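Local coordinates for putative ABC transporter subunit, substrate-binding component (Rhodopseudomonas palustris, PDB 4EVQ), which binds 4-hydroxybenzoate and probably delivers it, as the solute-binding component, to an ABC transporter for lignin-derived aromatic compounds, at residues 32-43 against 287-298. Sequence-based numbering, arbitrary orientation.
Sequences LGEAITRGLELY and DVFAVQGWDAGQ. With PHB (p-hydroxybenzoic acid), chain H.
A close, buried helix-helix contact joins helix 30-46 to helix 288-306 beside the six-stranded sheet, in a binding protein of the leucine-binding family. The segment axes approach to 6.5 Å and cross at -39°, with both helices running roughly the same way. G39 and G293 have no side chain, and the backbones come together there, with G39 C 3.8 Å from G293 C. CA-H...O contacts line this seam: A290 CA lies 3.3 Å from A35 O, and W294 CA lies 3.4 Å from G39 O. I36 and L40 also reach strand 17-23.

At the ligand end, L32 CG sits over the centre of the F289 ring, 5° off its normal. The edge of F289 faces the ligand hydroxyl, with CZ 3.4 Å from PHB O4. At the other end, Y43 turns its ring edge to the face of W294, planes at 82°. Y43 CG is anti to the backbone N, which carries the ring across G297 toward Q298. Q298 CG lies over one Y43 face, 3.6 Å from Y43 CE1. Y43 OH is hydrogen-bonded to D301, and W294 NE1 to E270. With alanine at Y43, W294 would probably lose its edge-to-face partner and D301 the hydroxyl.

No conventional hydrogen bond runs directly between the segments; backbone contacts at the glycines, apolar packing and the aromatic pair hold the helices together, with F289 and L32 extending the contact to the bound ligand.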
ATOM      1  N   LEU A  32       5.251   5.929   6.709  1.00  7.43           N
ATOM      2  CA  LEU A  32       4.768   5.508   5.384  1.00  7.64           C
ATOM      3  C   LEU A  32       4.753   6.730   4.446  1.00  8.47           C
ATOM      4  O   LEU A  32       5.142   6.621   3.296  1.00  9.13           O
ATOM      5  CB  LEU A  32       3.361   4.905   5.479  1.00  7.32           C
ATOM      6  CG  LEU A  32       3.240   3.480   6.032  1.00  8.18           C
ATOM      7  CD1 LEU A  32       3.738   3.349   7.476  1.00 10.07           C
ATOM      8  CD2 LEU A  32       1.817   3.010   5.914  1.00  8.88           C
ATOM      9  N   GLY A  33       4.283   7.888   4.940  1.00  8.44           N
ATOM     10  CA  GLY A  33       4.334   9.102   4.117  1.00  9.33           C
ATOM     11  C   GLY A  33       5.759   9.456   3.729  1.00  8.54           C
ATOM     12  O   GLY A  33       6.035   9.877   2.593  1.00  9.97           O
ATOM     13  N   GLU A  34       6.670   9.318   4.680  1.00  8.19           N
ATOM     14  CA  GLU A  34       8.085   9.529   4.427  1.00  9.22           C
ATOM     15  C   GLU A  34       8.625   8.567   3.349  1.00  9.88           C
ATOM     16  O   GLU A  34       9.322   8.985   2.418  1.00 10.29           O
ATOM     17  CB  GLU A  34       8.906   9.358   5.703  1.00 10.82           C
ATOM     18  CG  GLU A  34      10.439   9.469   5.529  1.00 12.50           C
ATOM     19  CD  GLU A  34      11.156   9.219   6.832  1.00 17.89           C
ATOM     20  OE1 GLU A  34      11.139   8.084   7.351  1.00 19.61           O
ATOM     21  OE2 GLU A  34      11.732  10.182   7.353  1.00 22.65           O
ATOM     22  N   ALA A  35       8.338   7.270   3.481  1.00  9.52           N
ATOM     23  CA  ALA A  35       8.831   6.298   2.500  1.00  8.74           C
ATOM     24  C   ALA A  35       8.304   6.563   1.080  1.00  7.88           C
ATOM     25  O   ALA A  35       9.053   6.455   0.117  1.00  8.40           O
ATOM     26  CB  ALA A  35       8.454   4.895   2.955  1.00  9.09           C
ATOM     27  N   ILE A  36       7.029   6.877   0.975  1.00  6.44           N
ATOM     28  CA  ILE A  36       6.429   7.167  -0.341  1.00  6.99           C
ATOM     29  C   ILE A  36       7.077   8.397  -0.945  1.00  8.40           C
ATOM     30  O   ILE A  36       7.392   8.421  -2.145  1.00  9.46           O
ATOM     31  CB  ILE A  36       4.898   7.349  -0.200  1.00  7.65           C
ATOM     32  CG1 ILE A  36       4.247   5.990   0.170  1.00  8.02           C
ATOM     33  CG2 ILE A  36       4.299   7.911  -1.484  1.00  9.04           C
ATOM     34  CD1 ILE A  36       2.840   6.148   0.664  1.00  8.52           C
ATOM     35  N   THR A  37       7.236   9.438  -0.134  1.00  8.88           N
ATOM     36  CA  THR A  37       7.849  10.663  -0.628  1.00  8.79           C
ATOM     37  C   THR A  37       9.302  10.422  -1.085  1.00 10.15           C
ATOM     38  O   THR A  37       9.735  10.918  -2.158  1.00 10.85           O
ATOM     39  CB  THR A  37       7.803  11.739   0.461  1.00 10.80           C
ATOM     40  OG1 THR A  37       6.439  11.984   0.832  1.00 11.04           O
ATOM     41  CG2 THR A  37       8.395  13.062  -0.016  1.00 12.15           C
ATOM     42  N   ARG A  38      10.022   9.608  -0.315  1.00  9.55           N
ATOM     43  CA  ARG A  38      11.394   9.245  -0.687  1.00  9.32           C
ATOM     44  C   ARG A  38      11.453   8.490  -1.999  1.00 10.95           C
ATOM     45  O   ARG A  38      12.298   8.778  -2.863  1.00 10.90           O
ATOM     46  CB  ARG A  38      12.080   8.427   0.414  1.00  9.98           C
ATOM     47  CG  ARG A  38      12.503   9.226   1.660  1.00 10.42           C
ATOM     48  CD  ARG A  38      12.985   8.273   2.725  1.00 10.96           C
ATOM     49  NE  ARG A  38      13.621   8.996   3.805  1.00 12.93           N
ATOM     50  CZ  ARG A  38      14.211   8.419   4.844  1.00 14.10           C
ATOM     51  NH1 ARG A  38      14.137   7.100   5.023  1.00 15.25           N
ATOM     52  NH2 ARG A  38      14.859   9.191   5.740  1.00 17.45           N
ATOM     53  N   GLY A  39      10.570   7.524  -2.159  1.00 10.01           N
ATOM     54  CA  GLY A  39      10.529   6.802  -3.424  1.00  9.57           C
ATOM     55  C   GLY A  39      10.280   7.715  -4.628  1.00 10.80           C
ATOM     56  O   GLY A  39      10.932   7.599  -5.674  1.00 10.48           O
ATOM     57  N   LEU A  40       9.326   8.615  -4.481  0.57 11.39           N
ATOM     58  CA  LEU A  40       8.986   9.528  -5.566  0.57 11.86           C
ATOM     59  C   LEU A  40      10.123  10.525  -5.845  0.57 13.16           C
ATOM     60  O   LEU A  40      10.479  10.787  -7.006  0.57 14.00           O
ATOM     61  CB  LEU A  40       7.687  10.229  -5.202  0.57 12.90           C
ATOM     62  CG  LEU A  40       7.160  11.248  -6.195  0.57 13.40           C
ATOM     63  CD1 LEU A  40       6.972  10.649  -7.580  0.57 12.60           C
ATOM     64  CD2 LEU A  40       5.860  11.748  -5.629  0.57 14.13           C
ATOM     65  N   GLU A  41      10.718  11.079  -4.791  1.00 12.30           N
ATOM     66  CA  GLU A  41      11.814  12.021  -4.975  1.00 14.43           C
ATOM     67  C   GLU A  41      13.043  11.337  -5.561  1.00 13.94           C
ATOM     68  O   GLU A  41      13.764  11.914  -6.369  1.00 15.28           O
ATOM     69  CB  GLU A  41      12.166  12.692  -3.643  1.00 15.17           C
ATOM     70  CG  GLU A  41      11.051  13.638  -3.208  1.00 19.11           C
ATOM     71  CD  GLU A  41      11.286  14.309  -1.852  1.00 22.98           C
ATOM     72  OE1 GLU A  41      11.897  13.709  -0.950  1.00 25.93           O
ATOM     73  OE2 GLU A  41      10.799  15.450  -1.694  1.00 25.00           O
ATOM     74  N   LEU A  42      13.322  10.118  -5.113  1.00 13.34           N
ATOM     75  CA  LEU A  42      14.458   9.387  -5.664  1.00 12.08           C
ATOM     76  C   LEU A  42      14.248   9.131  -7.145  1.00 12.84           C
ATOM     77  O   LEU A  42      15.191   9.223  -7.957  1.00 13.81           O
ATOM     78  CB  LEU A  42      14.666   8.058  -4.892  1.00 13.20           C
ATOM     79  CG  LEU A  42      16.016   7.377  -5.124  1.00 13.49           C
ATOM     80  CD1 LEU A  42      17.174   8.192  -4.497  1.00 14.51           C
ATOM     81  CD2 LEU A  42      15.964   5.916  -4.606  1.00 14.45           C
ATOM     82  N   TYR A  43      13.041   8.765  -7.517  1.00 12.73           N
ATOM     83  CA  TYR A  43      12.792   8.566  -8.961  1.00 14.64           C
ATOM     84  C   TYR A  43      13.021   9.837  -9.736  1.00 15.87           C
ATOM     85  O   TYR A  43      13.661   9.809 -10.786  1.00 16.59           O
ATOM     86  CB  TYR A  43      11.377   8.059  -9.240  1.00 13.08           C
ATOM     87  CG  TYR A  43      11.205   7.838 -10.706  1.00 13.12           C
ATOM     88  CD1 TYR A  43      11.842   6.797 -11.332  1.00 14.29           C
ATOM     89  CD2 TYR A  43      10.495   8.741 -11.476  1.00 15.07           C
ATOM     90  CE1 TYR A  43      11.765   6.628 -12.704  1.00 15.80           C
ATOM     91  CE2 TYR A  43      10.408   8.584 -12.855  1.00 17.06           C
ATOM     92  CZ  TYR A  43      11.029   7.518 -13.460  1.00 16.95           C
ATOM     93  OH  TYR A  43      10.942   7.324 -14.815  1.00 19.70           O
ATOM     94  N   ASP A 287      11.133  -0.108   1.531  1.00  8.13           N
ATOM     95  CA  ASP A 287      10.035  -1.052   1.724  1.00  8.48           C
ATOM     96  C   ASP A 287       8.976  -0.841   0.663  1.00  7.85           C
ATOM     97  O   ASP A 287       9.159  -0.065  -0.301  1.00  8.02           O
ATOM     98  CB  ASP A 287       9.489  -0.979   3.149  1.00  9.93           C
ATOM     99  CG  ASP A 287       8.909   0.347   3.483  1.00 11.46           C
ATOM    100  OD1 ASP A 287       8.662   1.169   2.604  1.00 11.35           O
ATOM    101  OD2 ASP A 287       8.695   0.623   4.694  1.00 16.34           O
ATOM    102  N   VAL A 288       7.859  -1.536   0.814  1.00  6.54           N
ATOM    103  CA  VAL A 288       6.809  -1.509  -0.221  1.00  5.94           C
ATOM    104  C   VAL A 288       6.299  -0.109  -0.451  1.00  6.47           C
ATOM    105  O   VAL A 288       5.904   0.220  -1.577  1.00  6.80           O
ATOM    106  CB  VAL A 288       5.656  -2.496   0.137  1.00  7.15           C
ATOM    107  CG1 VAL A 288       4.862  -2.044   1.357  1.00  7.20           C
ATOM    108  CG2 VAL A 288       4.753  -2.759  -1.083  1.00  7.98           C
ATOM    109  N   PHE A 289       6.252   0.732   0.584  1.00  6.73           N
ATOM    110  CA  PHE A 289       5.740   2.081   0.448  1.00  6.45           C
ATOM    111  C   PHE A 289       6.654   2.892  -0.420  1.00  6.43           C
ATOM    112  O   PHE A 289       6.188   3.654  -1.314  1.00  7.15           O
ATOM    113  CB  PHE A 289       5.543   2.671   1.853  1.00  7.54           C
ATOM    114  CG  PHE A 289       4.755   1.760   2.751  1.00  7.42           C
ATOM    115  CD1 PHE A 289       3.415   1.561   2.551  1.00  7.85           C
ATOM    116  CD2 PHE A 289       5.362   1.118   3.815  1.00  6.98           C
ATOM    117  CE1 PHE A 289       2.687   0.676   3.335  1.00  6.89           C
ATOM    118  CE2 PHE A 289       4.669   0.277   4.630  1.00  7.57           C
ATOM    119  CZ  PHE A 289       3.342   0.038   4.394  1.00  7.83           C
ATOM    120  N   ALA A 290       7.964   2.756  -0.231  1.00  7.17           N
ATOM    121  CA  ALA A 290       8.920   3.409  -1.122  1.00  7.93           C
ATOM    122  C   ALA A 290       8.793   2.940  -2.560  1.00  7.37           C
ATOM    123  O   ALA A 290       8.862   3.766  -3.484  1.00  8.04           O
ATOM    124  CB  ALA A 290      10.319   3.194  -0.627  1.00  9.30           C
ATOM    125  N   VAL A 291       8.569   1.647  -2.786  1.00  7.27           N
ATOM    126  CA  VAL A 291       8.366   1.138  -4.121  1.00  7.48           C
ATOM    127  C   VAL A 291       7.152   1.768  -4.746  1.00  7.16           C
ATOM    128  O   VAL A 291       7.163   2.124  -5.946  1.00  8.16           O
ATOM    129  CB  VAL A 291       8.191  -0.383  -4.087  1.00  8.20           C
ATOM    130  CG1 VAL A 291       7.792  -0.941  -5.443  1.00  9.19           C
ATOM    131  CG2 VAL A 291       9.467  -1.076  -3.632  1.00  9.11           C
ATOM    132  N   GLN A 292       6.056   1.868  -4.013  1.00  6.54           N
ATOM    133  CA  GLN A 292       4.827   2.421  -4.513  1.00  7.00           C
ATOM    134  C   GLN A 292       4.990   3.891  -4.892  1.00  7.89           C
ATOM    135  O   GLN A 292       4.399   4.338  -5.883  1.00  8.93           O
ATOM    136  CB  GLN A 292       3.681   2.220  -3.508  1.00  7.62           C
ATOM    137  CG  GLN A 292       3.304   0.745  -3.369  1.00  7.12           C
ATOM    138  CD  GLN A 292       2.429   0.401  -2.175  1.00  7.14           C
ATOM    139  OE1 GLN A 292       1.989  -0.721  -2.055  1.00  6.87           O
ATOM    140  NE2 GLN A 292       2.173   1.364  -1.301  1.00  6.86           N
ATOM    141  N   GLY A 293       5.782   4.636  -4.158  1.00  7.89           N
ATOM    142  CA  GLY A 293       6.096   6.026  -4.501  1.00  7.49           C
ATOM    143  C   GLY A 293       6.965   6.123  -5.722  1.00  8.04           C
ATOM    144  O   GLY A 293       6.728   6.963  -6.609  1.00  8.30           O
ATOM    145  N   TRP A 294       7.989   5.316  -5.792  1.00  8.56           N
ATOM    146  CA  TRP A 294       8.825   5.255  -6.976  1.00  9.34           C
ATOM    147  C   TRP A 294       8.006   4.977  -8.222  1.00  9.84           C
ATOM    148  O   TRP A 294       8.185   5.627  -9.284  1.00  9.99           O
ATOM    149  CB  TRP A 294       9.848   4.152  -6.746  1.00  9.44           C
ATOM    150  CG  TRP A 294      10.777   3.812  -7.885  1.00  9.46           C
ATOM    151  CD1 TRP A 294      10.576   2.842  -8.823  1.00 10.71           C
ATOM    152  CD2 TRP A 294      12.100   4.327  -8.121  1.00 11.38           C
ATOM    153  NE1 TRP A 294      11.667   2.754  -9.639  1.00 11.22           N
ATOM    154  CE2 TRP A 294      12.626   3.639  -9.234  1.00 12.29           C
ATOM    155  CE3 TRP A 294      12.873   5.311  -7.516  1.00 11.44           C
ATOM    156  CZ2 TRP A 294      13.896   3.911  -9.772  1.00 13.04           C
ATOM    157  CZ3 TRP A 294      14.156   5.547  -8.018  1.00 12.18           C
ATOM    158  CH2 TRP A 294      14.654   4.854  -9.129  1.00 13.31           C
ATOM    159  N   ASP A 295       7.101   4.025  -8.143  1.00  8.98           N
ATOM    160  CA  ASP A 295       6.298   3.680  -9.295  1.00  9.92           C
ATOM    161  C   ASP A 295       5.247   4.709  -9.624  1.00 10.28           C
ATOM    162  O   ASP A 295       4.846   4.818 -10.804  1.00 10.34           O
ATOM    163  CB  ASP A 295       5.663   2.296  -9.132  1.00  8.96           C
ATOM    164  CG  ASP A 295       6.695   1.172  -9.241  1.00 10.32           C
ATOM    165  OD1 ASP A 295       7.731   1.348  -9.933  1.00 11.02           O
ATOM    166  OD2 ASP A 295       6.460   0.080  -8.669  1.00  9.93           O
ATOM    167  N   ALA A 296       4.780   5.463  -8.651  1.00  9.67           N
ATOM    168  CA  ALA A 296       3.953   6.634  -8.946  1.00  9.53           C
ATOM    169  C   ALA A 296       4.773   7.587  -9.796  1.00 10.45           C
ATOM    170  O   ALA A 296       4.226   8.145 -10.764  1.00 10.85           O
ATOM    171  CB  ALA A 296       3.481   7.298  -7.669  1.00  9.86           C
ATOM    172  N   GLY A 297       6.057   7.752  -9.497  1.00 10.26           N
ATOM    173  CA  GLY A 297       6.955   8.567 -10.322  1.00 10.62           C
ATOM    174  C   GLY A 297       7.081   7.994 -11.705  1.00 10.81           C
ATOM    175  O   GLY A 297       6.954   8.755 -12.681  1.00 12.41           O
ATOM    176  N   GLN A 298       7.281   6.694 -11.858  1.00 11.51           N
ATOM    177  CA  GLN A 298       7.352   6.127 -13.207  1.00 12.57           C
ATOM    178  C   GLN A 298       6.056   6.284 -13.992  1.00 12.22           C
ATOM    179  O   GLN A 298       6.068   6.530 -15.232  1.00 13.04           O
ATOM    180  CB  GLN A 298       7.712   4.649 -13.140  1.00 13.38           C
ATOM    181  CG  GLN A 298       9.005   4.327 -12.424  1.00 14.16           C
ATOM    182  CD  GLN A 298       9.592   3.025 -12.938  1.00 15.27           C
ATOM    183  OE1 GLN A 298      10.220   2.983 -14.009  1.00 17.74           O
ATOM    184  NE2 GLN A 298       9.420   1.963 -12.184  1.00 15.37           N
TER
HETATM  185  C1' PHB H 406      -4.879   1.988   4.234  1.00  6.09           C
HETATM  186  O1' PHB H 406      -5.490   2.683   5.077  1.00  6.61           O
HETATM  187  O2' PHB H 406      -5.358   1.743   3.058  1.00  7.16           O
HETATM  188  C1  PHB H 406      -3.553   1.401   4.517  1.00  5.93           C
HETATM  189  C2  PHB H 406      -2.738   1.990   5.484  1.00  6.44           C
HETATM  190  C3  PHB H 406      -1.501   1.434   5.768  1.00  6.91           C
HETATM  191  C4  PHB H 406      -1.100   0.314   5.117  1.00  6.92           C
HETATM  192  C5  PHB H 406      -1.880  -0.274   4.138  1.00  6.17           C
HETATM  193  C6  PHB H 406      -3.096   0.279   3.866  1.00  6.48           C
HETATM  194  O4  PHB H 406       0.097  -0.243   5.381  1.00 13.73           O
HETATM  195  O   HOH W   1      10.083   4.382 -16.253  1.00 29.43           O